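Local coordinates for protein putative isochorismatase (Streptomyces avermitilis, PDB 3KL2) that is of unproven function but probably acts as a hydrolase of the isochorismatase-like cysteine hydrolase family, at residues 26-31 / 71-76; 75-80 / 123-128; 129-134 / 162-167; 145-150 / 175-180. One frame throughout, in Å; residues are numbered along the deposited sequence.

Contact 1: 26-31 / 71-76; sequences TAIVLI and AGVPIM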
loop_
_atom_site.group_PDB
_atom_site.type_symbol
_atom_site.label_atom_id
_atom_site.label_comp_id
_atom_site.label_asym_id
_atom_site.label_seq_id
_atom_site.Cartn_x
_atom_site.Cartn_y
_atom_site.Cartn_z
ATOM N N THR A 26 -8.784 16.248 -11.607
ATOM C CA THR A 26 -9.121 16.841 -10.316
ATOM C C THR A 26 -10.305 16.104 -9.705
ATOM O O THR A 26 -11.120 15.565 -10.419
ATOM C CB THR A 26 -9.418 18.368 -10.442
ATOM O OG1 THR A 26 -8.278 19.031 -11.005
ATOM C CG2 THR A 26 -9.729 18.997 -9.080
ATOM N N ALA A 27 -10.362 16.055 -8.381
ATOM C CA ALA A 27 -11.381 15.313 -7.667
ATOM C C ALA A 27 -11.601 15.956 -6.317
ATOM O O ALA A 27 -10.632 16.194 -5.568
ATOM C CB ALA A 27 -10.954 13.941 -7.462
ATOM N N ILE A 28 -12.864 16.209 -5.986
ATOM C CA ILE A 28 -13.190 16.742 -4.679
ATOM C C ILE A 28 -13.401 15.472 -3.874
ATOM O O ILE A 28 -14.048 14.568 -4.352
ATOM C CB ILE A 28 -14.459 17.649 -4.716
ATOM C CG1 ILE A 28 -14.320 18.769 -5.776
ATOM C CG2 ILE A 28 -14.734 18.267 -3.345
ATOM C CD1 ILE A 28 -13.241 19.847 -5.447
ATOM N N VAL A 29 -12.793 15.357 -2.706
ATOM C CA VAL A 29 -12.926 14.175 -1.871
ATOM C C VAL A 29 -13.464 14.629 -0.512
ATOM O O VAL A 29 -12.808 15.408 0.181
ATOM C CB VAL A 29 -11.580 13.461 -1.714
ATOM C CG1 VAL A 29 -11.751 12.209 -0.931
ATOM C CG2 VAL A 29 -10.929 13.188 -3.141
ATOM N N LEU A 30 -14.668 14.158 -0.173
ATOM C CA LEU A 30 -15.430 14.582 1.007
ATOM C C LEU A 30 -15.445 13.505 2.090
ATOM O O LEU A 30 -16.065 12.455 1.922
ATOM C CB LEU A 30 -16.874 14.863 0.604
ATOM C CG LEU A 30 -17.013 15.956 -0.461
ATOM C CD1 LEU A 30 -18.519 16.167 -0.814
ATOM C CD2 LEU A 30 -16.307 17.287 0.003
ATOM N N ILE A 31 -14.772 13.764 3.203
ATOM C CA ILE A 31 -14.520 12.720 4.164
ATOM C C ILE A 31 -15.543 12.832 5.259
ATOM O O ILE A 31 -15.570 13.832 5.984
ATOM C CB ILE A 31 -13.127 12.807 4.792
ATOM C CG1 ILE A 31 -12.046 12.714 3.716
ATOM C CG2 ILE A 31 -12.935 11.674 5.829
ATOM C CD1 ILE A 31 -10.601 12.811 4.245
ATOM N N ALA A 71 -18.147 22.786 -13.152
ATOM C CA ALA A 71 -16.914 22.605 -13.934
ATOM C C ALA A 71 -16.651 21.153 -14.384
ATOM O O ALA A 71 -15.704 20.914 -15.119
ATOM C CB ALA A 71 -15.699 23.148 -13.152
ATOM N N GLY A 72 -17.476 20.199 -13.945
ATOM C CA GLY A 72 -17.352 18.801 -14.362
ATOM C C GLY A 72 -16.343 18.007 -13.558
ATOM O O GLY A 72 -15.762 17.051 -14.075
ATOM N N VAL A 73 -16.142 18.381 -12.285
ATOM C CA VAL A 73 -15.149 17.755 -11.437
ATOM C C VAL A 73 -15.753 16.609 -10.578
ATOM O O VAL A 73 -16.719 16.796 -9.826
ATOM C CB VAL A 73 -14.403 18.807 -10.579
ATOM C CG1 VAL A 73 -13.447 18.123 -9.583
ATOM C CG2 VAL A 73 -13.623 19.749 -11.497
ATOM N N PRO A 74 -15.190 15.410 -10.707
ATOM C CA PRO A 74 -15.713 14.303 -9.928
ATOM C C PRO A 74 -15.763 14.648 -8.442
ATOM O O PRO A 74 -14.794 15.170 -7.886
ATOM C CB PRO A 74 -14.714 13.192 -10.185
ATOM C CG PRO A 74 -14.122 13.525 -11.512
ATOM C CD PRO A 74 -14.092 14.999 -11.597
ATOM N N ILE A 75 -16.930 14.428 -7.845
ATOM C CA ILE A 75 -17.128 14.543 -6.427
ATOM C C ILE A 75 -17.064 13.113 -5.907
ATOM O O ILE A 75 -17.784 12.277 -6.392
ATOM C CB ILE A 75 -18.513 15.130 -6.138
ATOM C CG1 ILE A 75 -18.753 16.439 -6.942
ATOM C CG2 ILE A 75 -18.705 15.354 -4.685
ATOM C CD1 ILE A 75 -17.685 17.547 -6.805
ATOM N N MET A 76 -16.203 12.835 -4.932
ATOM C CA MET A 76 -16.056 11.498 -4.342
ATOM C C MET A 76 -16.346 11.520 -2.831
ATOM O O MET A 76 -15.669 12.228 -2.113
ATOM C CB MET A 76 -14.628 11.054 -4.531
ATOM C CG MET A 76 -14.229 10.896 -5.992
ATOM S SD MET A 76 -12.656 10.102 -6.171
ATOM C CE MET A 76 -12.563 10.257 -7.931
#
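Thr-26 opens the contact by laying CG2 against CG1 of Val-73, 3.9 Å away, while its OG1 turns aside to the carbonyl of Asp-22. Proline, with no N-H to give, meets the Thr-26 carbonyl O through CD of Pro-74 at 3.2 Å, and the ladder begins at its own carbonyl. At Ala-27 a small residue suits the place: CB meets the methyl CE of Met-76 beneath Leu-146 of helix 142-149. Ile-28 N donates to Pro-74 O at 2.9 Å, and its O receives Met-76 N at 2.8 Å. These parallel neighbours form a beta-alpha-beta crossover through helix 57-71. On that helix's side, Ile-28 and Ile-75 share a first torsion near -50°, which sets the two chains alongside each other, CG1 against CD1. Val-29 offers CG2 to CB of Met-76 more loosely. Leu-30 N closes the ladder on Met-76 O, and its CD1 packs on CG2 of Ile-75. Hydrogen bonds thus satisfy Ile-28 N and O, Leu-30 N, Pro-74 O and Met-76 N and O, while branched aliphatics on the helix 57-71 side, and Ala-27, Val-29 and Met-76 on the other, suit a buried alpha/beta sheet.

Contact 2: 75-80 / 123-128; sequences IMHAPI and NGDIVI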
loop_
_atom_site.group_PDB
_atom_site.type_symbol
_atom_site.label_atom_id
_atom_site.label_comp_id
_atom_site.label_asym_id
_atom_site.label_seq_id
_atom_site.Cartn_x
_atom_site.Cartn_y
_atom_site.Cartn_z
ATOM N N ILE A 75 -16.930 14.428 -7.845
ATOM C CA ILE A 75 -17.128 14.543 -6.427
ATOM C C ILE A 75 -17.064 13.113 -5.907
ATOM O O ILE A 75 -17.784 12.277 -6.392
ATOM C CB ILE A 75 -18.513 15.130 -6.138
ATOM C CG1 ILE A 75 -18.753 16.439 -6.942
ATOM C CG2 ILE A 75 -18.705 15.354 -4.685
ATOM C CD1 ILE A 75 -17.685 17.547 -6.805
ATOM N N MET A 76 -16.203 12.835 -4.932
ATOM C CA MET A 76 -16.056 11.498 -4.342
ATOM C C MET A 76 -16.346 11.520 -2.831
ATOM O O MET A 76 -15.669 12.228 -2.113
ATOM C CB MET A 76 -14.628 11.054 -4.531
ATOM C CG MET A 76 -14.229 10.896 -5.992
ATOM S SD MET A 76 -12.656 10.102 -6.171
ATOM C CE MET A 76 -12.563 10.257 -7.931
ATOM N N HIS A 77 -17.324 10.741 -2.349
ATOM C CA HIS A 77 -17.694 10.730 -0.929
ATOM C C HIS A 77 -17.035 9.571 -0.226
ATOM O O HIS A 77 -17.041 8.450 -0.721
ATOM C CB HIS A 77 -19.219 10.549 -0.754
ATOM C CG HIS A 77 -20.061 11.644 -1.347
ATOM N ND1 HIS A 77 -20.333 12.821 -0.679
ATOM C CD2 HIS A 77 -20.753 11.703 -2.513
ATOM C CE1 HIS A 77 -21.141 13.563 -1.420
ATOM N NE2 HIS A 77 -21.410 12.910 -2.537
ATOM N N ALA A 78 -16.537 9.818 0.979
ATOM C CA ALA A 78 -15.785 8.816 1.712
ATOM C C ALA A 78 -16.373 8.701 3.091
ATOM O O ALA A 78 -15.853 9.261 4.036
ATOM C CB ALA A 78 -14.309 9.169 1.758
ATOM N N PRO A 79 -17.495 7.974 3.209
ATOM C CA PRO A 79 -18.128 7.740 4.489
ATOM C C PRO A 79 -17.462 6.593 5.187
ATOM O O PRO A 79 -16.889 5.735 4.538
ATOM C CB PRO A 79 -19.568 7.385 4.102
ATOM C CG PRO A 79 -19.433 6.642 2.837
ATOM C CD PRO A 79 -18.221 7.314 2.121
ATOM N N ILE A 80 -17.504 6.574 6.503
ATOM C CA ILE A 80 -17.000 5.429 7.252
ATOM C C ILE A 80 -18.224 4.698 7.827
ATOM O O ILE A 80 -19.151 5.362 8.303
ATOM C CB ILE A 80 -16.014 5.917 8.332
ATOM C CG1 ILE A 80 -15.365 4.751 9.073
ATOM C CG2 ILE A 80 -16.692 6.764 9.364
ATOM C CD1 ILE A 80 -14.577 5.190 10.319
ATOM N N ASN A 123 -26.510 11.838 -9.145
ATOM C CA ASN A 123 -26.073 11.302 -10.451
ATOM C C ASN A 123 -24.598 11.497 -10.825
ATOM O O ASN A 123 -24.140 12.621 -11.154
ATOM C CB ASN A 123 -26.971 11.881 -11.579
ATOM N N GLY A 124 -23.852 10.406 -10.761
ATOM C CA GLY A 124 -22.462 10.437 -11.233
ATOM C C GLY A 124 -21.388 10.615 -10.164
ATOM O O GLY A 124 -20.173 10.446 -10.445
ATOM N N ASP A 125 -21.819 11.017 -8.963
ATOM C CA ASP A 125 -20.932 11.084 -7.820
ATOM C C ASP A 125 -20.459 9.672 -7.463
ATOM O O ASP A 125 -21.251 8.716 -7.479
ATOM C CB ASP A 125 -21.668 11.608 -6.610
ATOM C CG ASP A 125 -21.922 13.102 -6.656
ATOM O OD1 ASP A 125 -21.664 13.794 -7.683
ATOM O OD2 ASP A 125 -22.409 13.583 -5.602
ATOM N N ILE A 126 -19.179 9.578 -7.094
ATOM C CA ILE A 126 -18.581 8.318 -6.696
ATOM C C ILE A 126 -18.672 8.224 -5.186
ATOM O O ILE A 126 -18.426 9.200 -4.487
ATOM C CB ILE A 126 -17.106 8.257 -7.209
ATOM C CG1 ILE A 126 -17.098 8.147 -8.741
ATOM C CG2 ILE A 126 -16.316 7.133 -6.556
ATOM C CD1 ILE A 126 -15.765 8.599 -9.402
ATOM N N VAL A 127 -19.067 7.075 -4.681
ATOM C CA VAL A 127 -19.102 6.835 -3.246
ATOM C C VAL A 127 -18.034 5.774 -2.973
ATOM O O VAL A 127 -18.198 4.614 -3.327
ATOM C CB VAL A 127 -20.528 6.430 -2.737
ATOM C CG1 VAL A 127 -20.537 6.037 -1.251
ATOM C CG2 VAL A 127 -21.542 7.588 -2.949
ATOM N N ILE A 128 -16.921 6.220 -2.386
ATOM C CA ILE A 128 -15.764 5.380 -2.026
ATOM C C ILE A 128 -16.164 4.348 -1.003
ATOM O O ILE A 128 -16.854 4.679 -0.051
ATOM C CB ILE A 128 -14.637 6.307 -1.434
ATOM C CG1 ILE A 128 -14.141 7.273 -2.521
ATOM C CG2 ILE A 128 -13.507 5.527 -0.817
ATOM C CD1 ILE A 128 -13.897 6.668 -3.980
HETATM O O HOH W 1 -15.795 4.332 2.493
#
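Met-76 and Ile-126 run alongside each other in the same direction at the apolar centre where two parallel strands of the Rossmann-like alpha/beta sheet meet. CE of Met-76 touches CD1 of Ile-126 at 3.9 Å, and SD lies more loosely beside CD1 of Ile-128; flexible and branched aliphatics suit this face because helix 142-149 packs on it through Leu-142, Ile-145 and Leu-146. CB of Ala-78 lies loosely against CB of Ile-128. The backbone ladder runs through Ile-126 N to Ile-75 O, His-77 N to Ile-126 O at 2.9 Å, and Ile-128 N to His-77 O.

The other face is mixed: Val-127 sets its methyls loosely beside the His-77 ring and Pro-79. His-77 has CG beside its backbone N (chi1 -62°), and its ring edge reaches Asp-125: NE2 donates to OD2 at 3.3 Å, close to the ring plane but 35° out of the carboxylate plane, on the anti side. The ring and carboxylate planes stand 50° apart. OD2 also takes the N-H of Val-122 and a salt bridge from Arg-69, so one oxygen gathers three donors. An alanine in place of Asp-125 would probably leave His-77 NE2 and the Arg-69 charge without their mate. Beyond the last ladder bond, one water donates to both Pro-79 O at 2.7 Å and Ile-128 O at 2.8 Å.

Contact 3: 129-134 / 162-167; sequences EGKRGL and NCCVES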
loop_
_atom_site.group_PDB
_atom_site.type_symbol
_atom_site.label_atom_id
_atom_site.label_comp_id
_atom_site.label_asym_id
_atom_site.label_seq_id
_atom_site.Cartn_x
_atom_site.Cartn_y
_atom_site.Cartn_z
ATOM N N GLU A 129 -15.728 3.114 -1.173
ATOM C CA GLU A 129 -16.118 2.026 -0.298
ATOM C C GLU A 129 -14.960 1.420 0.457
ATOM O O GLU A 129 -13.828 1.399 -0.017
ATOM C CB GLU A 129 -16.707 0.881 -1.116
ATOM C CG GLU A 129 -17.922 1.230 -2.004
ATOM C CD GLU A 129 -18.219 0.124 -3.056
ATOM O OE1 GLU A 129 -19.127 0.344 -3.879
ATOM O OE2 GLU A 129 -17.559 -0.963 -3.072
ATOM N N GLY A 130 -15.268 0.839 1.595
ATOM C CA GLY A 130 -14.298 0.143 2.369
ATOM C C GLY A 130 -13.925 0.836 3.689
ATOM O O GLY A 130 -13.455 0.140 4.593
ATOM N N LYS A 131 -14.116 2.165 3.794
ATOM C CA LYS A 131 -13.502 2.918 4.894
ATOM C C LYS A 131 -13.839 2.348 6.262
ATOM O O LYS A 131 -14.993 2.283 6.632
ATOM C CB LYS A 131 -13.856 4.410 4.923
ATOM C CG LYS A 131 -12.901 5.256 5.858
ATOM C CD LYS A 131 -13.011 6.753 5.517
ATOM C CE LYS A 131 -11.907 7.680 6.124
ATOM N NZ LYS A 131 -11.657 7.470 7.591
ATOM N N ARG A 132 -12.804 1.965 6.987
ATOM C CA ARG A 132 -12.921 1.469 8.344
ATOM C C ARG A 132 -11.950 2.110 9.337
ATOM O O ARG A 132 -12.107 1.951 10.526
ATOM C CB ARG A 132 -12.671 -0.016 8.356
ATOM C CG ARG A 132 -13.768 -0.817 7.724
ATOM C CD ARG A 132 -15.000 -0.770 8.521
ATOM N NE ARG A 132 -15.966 -1.737 8.065
ATOM C CZ ARG A 132 -16.718 -1.610 6.972
ATOM N NH1 ARG A 132 -16.633 -0.527 6.183
ATOM N NH2 ARG A 132 -17.583 -2.578 6.687
ATOM N N GLY A 133 -10.942 2.822 8.829
ATOM C CA GLY A 133 -9.975 3.479 9.663
ATOM C C GLY A 133 -10.075 4.928 9.360
ATOM O O GLY A 133 -11.116 5.408 8.934
ATOM N N LEU A 134 -8.978 5.638 9.586
ATOM C CA LEU A 134 -8.968 7.085 9.501
ATOM C C LEU A 134 -8.435 7.572 8.190
ATOM O O LEU A 134 -8.968 8.528 7.567
ATOM C CB LEU A 134 -8.129 7.648 10.648
ATOM C CG LEU A 134 -8.537 7.272 12.099
ATOM C CD1 LEU A 134 -10.078 7.376 12.339
ATOM C CD2 LEU A 134 -8.012 5.929 12.486
ATOM N N ASN A 162 -7.759 17.082 12.303
ATOM C CA ASN A 162 -6.463 16.531 12.724
ATOM C C ASN A 162 -6.408 15.019 12.745
ATOM O O ASN A 162 -5.385 14.454 13.120
ATOM C CB ASN A 162 -5.986 17.098 14.083
ATOM C CG ASN A 162 -6.992 16.869 15.187
ATOM O OD1 ASN A 162 -8.197 17.003 14.979
ATOM N ND2 ASN A 162 -6.510 16.468 16.341
ATOM N N CYS A 163 -7.476 14.358 12.317
ATOM C CA CYS A 163 -7.511 12.927 12.328
ATOM C C CYS A 163 -7.549 12.389 10.890
ATOM O O CYS A 163 -6.534 12.419 10.204
ATOM C CB CYS A 163 -8.664 12.454 13.196
ATOM S SG CYS A 163 -8.531 10.697 13.588
ATOM N N CYS A 164 -8.730 11.980 10.434
ATOM C CA CYS A 164 -8.967 11.426 9.103
ATOM C C CYS A 164 -8.584 12.385 7.966
ATOM O O CYS A 164 -8.073 11.948 6.944
ATOM C CB CYS A 164 -10.453 11.033 8.978
ATOM S SG CYS A 164 -11.119 10.171 10.480
ATOM N N VAL A 165 -8.825 13.687 8.128
ATOM C CA VAL A 165 -8.461 14.609 7.072
ATOM C C VAL A 165 -6.939 14.691 6.998
ATOM O O VAL A 165 -6.329 14.550 5.931
ATOM C CB VAL A 165 -9.063 16.031 7.244
ATOM C CG1 VAL A 165 -8.399 16.972 6.282
ATOM C CG2 VAL A 165 -10.587 16.022 7.036
ATOM N N GLU A 166 -6.309 14.843 8.149
ATOM C CA GLU A 166 -4.871 14.907 8.133
ATOM C C GLU A 166 -4.233 13.592 7.654
ATOM O O GLU A 166 -3.227 13.622 6.953
ATOM C CB GLU A 166 -4.339 15.323 9.475
ATOM C CG GLU A 166 -3.017 16.035 9.361
ATOM C CD GLU A 166 -2.452 16.469 10.695
ATOM O OE1 GLU A 166 -3.132 17.226 11.380
ATOM O OE2 GLU A 166 -1.325 16.063 11.037
ATOM N N SER A 167 -4.809 12.446 8.026
ATOM C CA SER A 167 -4.218 11.167 7.624
ATOM C C SER A 167 -4.275 10.956 6.109
ATOM O O SER A 167 -3.305 10.499 5.501
ATOM C CB SER A 167 -4.894 10.022 8.297
ATOM O OG SER A 167 -4.529 10.003 9.628
#
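Leu-134 points its side chain at the start of helix 164-174 and rests against two neighbouring cysteine sulfurs. CG meets SG of Cys-163 at 3.7 Å, and CD1 meets SG of Cys-164 at 3.5 Å. The two sulfurs reach the leucine because their first torsions differ: at Cys-163, the N-cap residue, SG is anti to the backbone N (chi1 -166°), whereas at Cys-164 it stands beside the N (chi1 -43°). A leucine suits the place, as its branched end can touch both weakly polar thiols at once; Tyr-173 of the third subunit packs on it too. Its carbonyl O, meanwhile, lies 3.2 Å from CB of Cys-164.

NZ of Lys-131 meets the same carbonyl from a direction roughly square to that of Cys-164 CB. Its chain runs out extended and bends at the last torsion, so that NZ donates to Leu-134 O at 2.9 Å, from above the carbonyl plane, and to Gly-133 O. NZ also forms a salt bridge with Glu-32 and stands 4.0 Å from SG of Cys-164. A methionine in place of Lys-131 would probably leave Glu-32 without its counter-charge and the turn at Gly-133 and Leu-134 free to shift.

In cysteine hydrolases of this family, a lysine and a cysteine at a helix start belong to the active site, and this grouping is consistent with that. The loop after strand 126-127 and the start of helix 164-174 thus meet over Ile-31 of strand 26-31, which touches both Lys-131 and Cys-164.

Contact 4: 145-150 / 175-180; sequences ILRSKG and RGFRVI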
loop_
_atom_site.group_PDB
_atom_site.type_symbol
_atom_site.label_atom_id
_atom_site.label_comp_id
_atom_site.label_asym_id
_atom_site.label_seq_id
_atom_site.Cartn_x
_atom_site.Cartn_y
_atom_site.Cartn_z
ATOM N N ILE A 145 -9.314 4.182 -7.767
ATOM C CA ILE A 145 -10.246 4.916 -8.595
ATOM C C ILE A 145 -9.593 6.195 -9.104
ATOM O O ILE A 145 -9.740 6.527 -10.276
ATOM C CB ILE A 145 -11.573 5.190 -7.825
ATOM C CG1 ILE A 145 -12.307 3.867 -7.630
ATOM C CG2 ILE A 145 -12.448 6.268 -8.544
ATOM C CD1 ILE A 145 -13.497 3.879 -6.695
ATOM N N LEU A 146 -8.871 6.911 -8.242
ATOM C CA LEU A 146 -8.199 8.120 -8.670
ATOM C C LEU A 146 -7.188 7.797 -9.751
ATOM O O LEU A 146 -7.100 8.489 -10.778
ATOM C CB LEU A 146 -7.441 8.786 -7.526
ATOM C CG LEU A 146 -8.235 9.417 -6.371
ATOM C CD1 LEU A 146 -7.250 9.750 -5.296
ATOM C CD2 LEU A 146 -9.053 10.643 -6.773
ATOM N N ARG A 147 -6.351 6.806 -9.504
ATOM C CA ARG A 147 -5.337 6.505 -10.493
ATOM C C ARG A 147 -5.985 5.998 -11.772
ATOM O O ARG A 147 -5.573 6.410 -12.861
ATOM C CB ARG A 147 -4.332 5.475 -9.994
ATOM C CG ARG A 147 -3.501 5.948 -8.815
ATOM C CD ARG A 147 -2.888 7.299 -9.031
ATOM N NE ARG A 147 -1.767 7.527 -8.106
ATOM C CZ ARG A 147 -0.974 8.599 -8.132
ATOM N NH1 ARG A 147 -1.132 9.556 -9.031
ATOM N NH2 ARG A 147 0.002 8.695 -7.261
ATOM N N SER A 148 -7.012 5.144 -11.659
ATOM C CA SER A 148 -7.673 4.652 -12.880
ATOM C C SER A 148 -8.253 5.802 -13.701
ATOM O O SER A 148 -8.174 5.771 -14.917
ATOM C CB SER A 148 -8.770 3.635 -12.545
ATOM O OG SER A 148 -9.208 2.929 -13.694
ATOM N N LYS A 149 -8.784 6.832 -13.031
ATOM C CA LYS A 149 -9.436 7.952 -13.700
ATOM C C LYS A 149 -8.440 9.020 -14.169
ATOM O O LYS A 149 -8.826 9.945 -14.850
ATOM C CB LYS A 149 -10.509 8.573 -12.792
ATOM C CG LYS A 149 -11.706 7.675 -12.581
ATOM C CD LYS A 149 -12.843 8.286 -11.747
ATOM C CE LYS A 149 -13.529 9.481 -12.399
ATOM N NZ LYS A 149 -13.971 9.270 -13.840
ATOM N N GLY A 150 -7.160 8.871 -13.828
ATOM C CA GLY A 150 -6.135 9.872 -14.142
ATOM C C GLY A 150 -6.155 11.152 -13.296
ATOM O O GLY A 150 -5.717 12.229 -13.762
ATOM N N ARG A 175 1.802 9.671 -1.912
ATOM C CA ARG A 175 1.502 8.941 -3.119
ATOM C C ARG A 175 1.520 9.840 -4.319
ATOM O O ARG A 175 1.079 9.428 -5.352
ATOM C CB ARG A 175 0.167 8.224 -2.983
ATOM C CG ARG A 175 0.302 7.010 -2.102
ATOM C CD ARG A 175 -0.978 6.282 -1.984
ATOM N NE ARG A 175 -0.966 5.413 -0.835
ATOM C CZ ARG A 175 -1.775 4.383 -0.648
ATOM N NH1 ARG A 175 -2.665 4.051 -1.568
ATOM N NH2 ARG A 175 -1.689 3.689 0.466
ATOM N N GLY A 176 2.047 11.056 -4.187
ATOM C CA GLY A 176 2.350 11.885 -5.360
ATOM C C GLY A 176 1.238 12.785 -5.897
ATOM O O GLY A 176 1.469 13.551 -6.840
ATOM N N PHE A 177 0.062 12.723 -5.289
ATOM C CA PHE A 177 -1.028 13.648 -5.554
ATOM C C PHE A 177 -0.672 15.064 -5.130
ATOM O O PHE A 177 0.045 15.269 -4.188
ATOM C CB PHE A 177 -2.320 13.199 -4.814
ATOM C CG PHE A 177 -2.841 11.848 -5.258
ATOM C CD1 PHE A 177 -3.501 11.701 -6.468
ATOM C CD2 PHE A 177 -2.657 10.726 -4.484
ATOM C CE1 PHE A 177 -3.974 10.494 -6.894
ATOM C CE2 PHE A 177 -3.156 9.501 -4.890
ATOM C CZ PHE A 177 -3.826 9.391 -6.093
ATOM N N ARG A 178 -1.132 16.039 -5.894
ATOM C CA ARG A 178 -1.180 17.396 -5.454
ATOM C C ARG A 178 -2.420 17.493 -4.549
ATOM O O ARG A 178 -3.562 17.540 -5.043
ATOM C CB ARG A 178 -1.335 18.345 -6.641
ATOM C CG ARG A 178 -1.548 19.763 -6.157
ATOM C CD ARG A 178 -1.481 20.768 -7.242
ATOM N NE ARG A 178 -2.525 20.587 -8.246
ATOM C CZ ARG A 178 -2.931 21.548 -9.061
ATOM N NH1 ARG A 178 -2.365 22.741 -8.995
ATOM N NH2 ARG A 178 -3.902 21.331 -9.932
ATOM N N VAL A 179 -2.200 17.471 -3.239
ATOM C CA VAL A 179 -3.295 17.633 -2.275
ATOM C C VAL A 179 -3.622 19.109 -1.998
ATOM O O VAL A 179 -2.750 19.895 -1.705
ATOM C CB VAL A 179 -2.935 16.960 -0.945
ATOM C CG1 VAL A 179 -4.144 16.903 -0.048
ATOM C CG2 VAL A 179 -2.348 15.544 -1.223
ATOM N N ILE A 180 -4.881 19.471 -2.083
ATOM C CA ILE A 180 -5.345 20.793 -1.682
ATOM C C ILE A 180 -6.285 20.546 -0.502
ATOM O O ILE A 180 -7.197 19.725 -0.610
ATOM C CB ILE A 180 -6.120 21.465 -2.812
ATOM C CG1 ILE A 180 -5.184 21.860 -3.943
ATOM C CG2 ILE A 180 -6.861 22.701 -2.327
ATOM C CD1 ILE A 180 -5.940 22.152 -5.220
#
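Arg-147 of helix 142-149 lays its guanidinium flat on the Phe-177 ring, a cation-pi stack that bridges this helix to the turn leading into strand 178-187 of the alpha/beta fold. From CB the chain leaves with CG beside the backbone N and bends at the second torsion (chi2 -49°), which carries it onto one face of the ring. CD is the first atom to touch, 3.7 Å from CZ of Phe-177. NE follows at 3.4 Å from the same CZ, and it has a weak, long ion pair with Asp-143. The central CZ of Arg-147 stands 4.0 Å from the ring centroid, 26° off the normal and so displaced toward the rim; the planes are 24° apart. NH1 continues over CE1 of Phe-177. An arginine fits here because its flat, charged end can spread over an aromatic face while its CD also packs on the ring. The turn owes its shape to Gly-176, whose positive phi is the C-prime position of a Schellman motif ending helix 164-174; a side chain there would meet the preceding carbonyl. Arg-147 of the fourth subunit brings a like charge near this guanidinium. Beside the stack, Leu-146 CD1 meets CZ of Phe-177 at 3.5 Å.

Contacts 1 and 2 are neighbours in one parallel sheet: both use strand 75-78, their centres lie about 8 Å apart, and backbone ladders carry them. Contact 1, which no other chain touches, is almost wholly apolar beyond that ladder, whereas contact 2, at the sheet's outermost strand in this chain, adds a charged cluster. Contacts 3 and 4 both border other subunits. Contact 4 is only partly buried; it works through a cation-pi stack without a backbone bond, yet its Leu-146 packs on Met-76 and Ala-27 of contact 1. Contact 3 is buried but irregular, made by a loop and a helix start, and meets contacts 1 and 2 through Ile-31, Pro-79 and Lys-131.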